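Local atomic coordinates of amidase, hydantoinase/carbamoylase family (Paraburkholderia phymatum, PDB entry 6C0D), a protein that probably hydrolyses N-carbamoyl-L-amino acids, releasing the free L-amino acid, as a zinc-binding, homodimeric member of the peptidase M20 family. Residues Glu221-Phe226 with Lys287-Leu292. Residues are numbered along the deposited sequence; the frame is centred on the assembly and turned at random.
Sequences EFQLRF and KAVLHL
F222, L224 and F226 pair with L292, L290 and A288 as three hydrogen-bonded pairs of an antiparallel sheet, in the smaller alpha/beta domain typical of M20 enzymes and away from the zinc site. The strands, running at 164° to each other, sit inside the sheet: 221-226 also bonds to strand 323-328, and 287-292 to strand 268-277. Six backbone bonds join them, the shortest from F226 N to A288 O at 2.7 Å, and CA-H...O contacts fill the intervals.

The apolar side chains of these pairs all lie on the face covered by helices 244-262 and 299-317. L290 has its CG lodged between its own N and carbonyl carbon (chi1 66°), a turn that swings the branch toward strand 221-226, with CD1 4.0 Å from L224 CB. Its other methyl, CD2, approaches F226 at the ring edge, 4.4 Å from CE1. The F226 ring also turns its edge to A288 O, which lies near the ring plane, while F251 of helix 244-262 meets the same ring.

On the opposite face, the Q223 and H291 side chains run alongside each other in the same direction. Q223 CG lies over one face of the imidazole toward its rim, a CH-pi contact 4.2 Å from the centroid, and the amide plane is only 10° from that of the ring. F281 of the second subunit also meets the H291 ring, bringing this face to the dimer contact. Next along, V289 CG2, the branch anti to the backbone N, reaches across the strand gap toward R225 CG, though both residues are modelled in two conformers. In the conformer described, the same V289 CG2 methyl touches Q223 OE1 at 3.9 Å.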
loop_
_atom_site.group_PDB
_atom_site.type_symbol
_atom_site.label_atom_id
_atom_site.label_comp_id
_atom_site.label_asym_id
_atom_site.label_seq_id
_atom_site.Cartn_x
_atom_site.Cartn_y
_atom_site.Cartn_z
ATOM N N GLU A 221 -8.535 -3.344 17.034
ATOM C CA GLU A 221 -8.140 -3.187 15.637
ATOM C C GLU A 221 -9.182 -2.349 14.918
ATOM O O GLU A 221 -10.379 -2.493 15.170
ATOM C CB GLU A 221 -7.984 -4.550 14.959
ATOM C CG GLU A 221 -6.736 -5.286 15.479
ATOM C CD GLU A 221 -6.585 -6.680 14.922
ATOM O OE1 GLU A 221 -7.600 -7.287 14.524
ATOM O OE2 GLU A 221 -5.447 -7.169 14.881
ATOM N N PHE A 222 -8.717 -1.468 14.029
ATOM C CA PHE A 222 -9.600 -0.605 13.259
ATOM C C PHE A 222 -9.055 -0.452 11.851
ATOM O O PHE A 222 -7.839 -0.520 11.628
ATOM C CB PHE A 222 -9.712 0.796 13.866
ATOM C CG PHE A 222 -10.409 0.829 15.196
ATOM C CD1 PHE A 222 -11.778 1.042 15.265
ATOM C CD2 PHE A 222 -9.690 0.692 16.373
ATOM C CE1 PHE A 222 -12.426 1.085 16.486
ATOM C CE2 PHE A 222 -10.341 0.715 17.610
ATOM C CZ PHE A 222 -11.709 0.928 17.658
ATOM N N GLN A 223 -9.964 -0.226 10.911
ATOM C CA GLN A 223 -9.606 0.381 9.641
ATOM C C GLN A 223 -10.034 1.834 9.685
ATOM O O GLN A 223 -11.104 2.169 10.204
ATOM C CB GLN A 223 -10.297 -0.290 8.456
ATOM C CG GLN A 223 -9.807 -1.657 8.084
ATOM C CD GLN A 223 -10.423 -2.117 6.780
ATOM O OE1 GLN A 223 -11.028 -1.321 6.057
ATOM N NE2 GLN A 223 -10.281 -3.398 6.472
ATOM N N LEU A 224 -9.205 2.699 9.143
ATOM C CA LEU A 224 -9.541 4.107 9.030
ATOM C C LEU A 224 -9.452 4.482 7.562
ATOM O O LEU A 224 -8.372 4.388 6.958
ATOM C CB LEU A 224 -8.602 4.947 9.884
ATOM C CG LEU A 224 -8.908 6.432 9.937
ATOM C CD1 LEU A 224 -10.294 6.698 10.524
ATOM C CD2 LEU A 224 -7.851 7.034 10.787
ATOM N N ARG A 225 -10.589 4.866 6.985
ATOM C CA ARG A 225 -10.700 5.217 5.574
ATOM C C ARG A 225 -10.748 6.726 5.415
ATOM O O ARG A 225 -11.351 7.423 6.236
ATOM C CB ARG A 225 -11.968 4.624 4.951
ATOM C CG ARG A 225 -12.006 3.113 4.850
ATOM C CD ARG A 225 -13.316 2.665 4.189
ATOM N NE ARG A 225 -13.421 1.210 4.103
ATOM C CZ ARG A 225 -14.569 0.547 3.992
ATOM N NH1 ARG A 225 -15.717 1.207 3.970
ATOM N NH2 ARG A 225 -14.569 -0.780 3.925
ATOM N N PHE A 226 -10.142 7.217 4.334
ATOM C CA PHE A 226 -10.126 8.631 3.993
ATOM C C PHE A 226 -10.693 8.775 2.595
ATOM O O PHE A 226 -10.265 8.067 1.679
ATOM C CB PHE A 226 -8.703 9.193 4.080
ATOM C CG PHE A 226 -8.171 9.150 5.471
ATOM C CD1 PHE A 226 -7.589 7.987 5.966
ATOM C CD2 PHE A 226 -8.333 10.236 6.315
ATOM C CE1 PHE A 226 -7.126 7.915 7.280
ATOM C CE2 PHE A 226 -7.876 10.178 7.638
ATOM C CZ PHE A 226 -7.275 9.010 8.117
ATOM N N LYS A 287 -8.826 8.038 -2.485
ATOM C CA LYS A 287 -9.161 7.236 -1.314
ATOM C C LYS A 287 -7.882 6.680 -0.713
ATOM O O LYS A 287 -6.889 6.474 -1.415
ATOM C CB LYS A 287 -10.106 6.069 -1.644
ATOM C CG LYS A 287 -11.480 6.493 -2.155
ATOM C CD LYS A 287 -12.358 5.273 -2.459
ATOM C CE LYS A 287 -13.733 5.698 -2.978
ATOM N NZ LYS A 287 -14.567 4.533 -3.417
ATOM N N ALA A 288 -7.925 6.413 0.593
ATOM C CA ALA A 288 -6.781 5.878 1.314
ATOM C C ALA A 288 -7.301 5.166 2.556
ATOM O O ALA A 288 -8.305 5.585 3.143
ATOM C CB ALA A 288 -5.795 6.979 1.704
ATOM N N VAL A 289 -6.609 4.108 2.973
ATOM C CA VAL A 289 -7.018 3.352 4.156
ATOM C C VAL A 289 -5.776 2.920 4.921
ATOM O O VAL A 289 -4.751 2.561 4.328
ATOM C CB VAL A 289 -7.901 2.139 3.773
ATOM C CG1 VAL A 289 -7.149 1.204 2.847
ATOM C CG2 VAL A 289 -8.373 1.382 5.035
ATOM N N LEU A 290 -5.855 2.993 6.251
ATOM C CA LEU A 290 -4.806 2.432 7.086
ATOM C C LEU A 290 -5.430 1.388 8.002
ATOM O O LEU A 290 -6.626 1.441 8.306
ATOM C CB LEU A 290 -4.069 3.504 7.917
ATOM C CG LEU A 290 -4.790 4.286 9.037
ATOM C CD1 LEU A 290 -4.972 3.457 10.346
ATOM C CD2 LEU A 290 -4.003 5.537 9.355
ATOM N N HIS A 291 -4.608 0.444 8.432
ATOM C CA HIS A 291 -4.976 -0.515 9.463
ATOM C C HIS A 291 -4.230 -0.154 10.742
ATOM O O HIS A 291 -3.009 0.060 10.712
ATOM C CB HIS A 291 -4.637 -1.937 9.015
ATOM C CG HIS A 291 -5.386 -2.373 7.792
ATOM N ND1 HIS A 291 -5.519 -3.697 7.430
ATOM C CD2 HIS A 291 -6.042 -1.659 6.848
ATOM C CE1 HIS A 291 -6.240 -3.778 6.324
ATOM N NE2 HIS A 291 -6.569 -2.556 5.952
ATOM N N LEU A 292 -4.967 -0.058 11.852
ATOM C CA LEU A 292 -4.437 0.365 13.138
ATOM C C LEU A 292 -4.727 -0.716 14.170
ATOM O O LEU A 292 -5.851 -1.227 14.238
ATOM C CB LEU A 292 -5.074 1.683 13.604
ATOM C CG LEU A 292 -4.695 2.184 14.999
ATOM C CD1 LEU A 292 -3.241 2.686 14.982
ATOM C CD2 LEU A 292 -5.634 3.288 15.458
#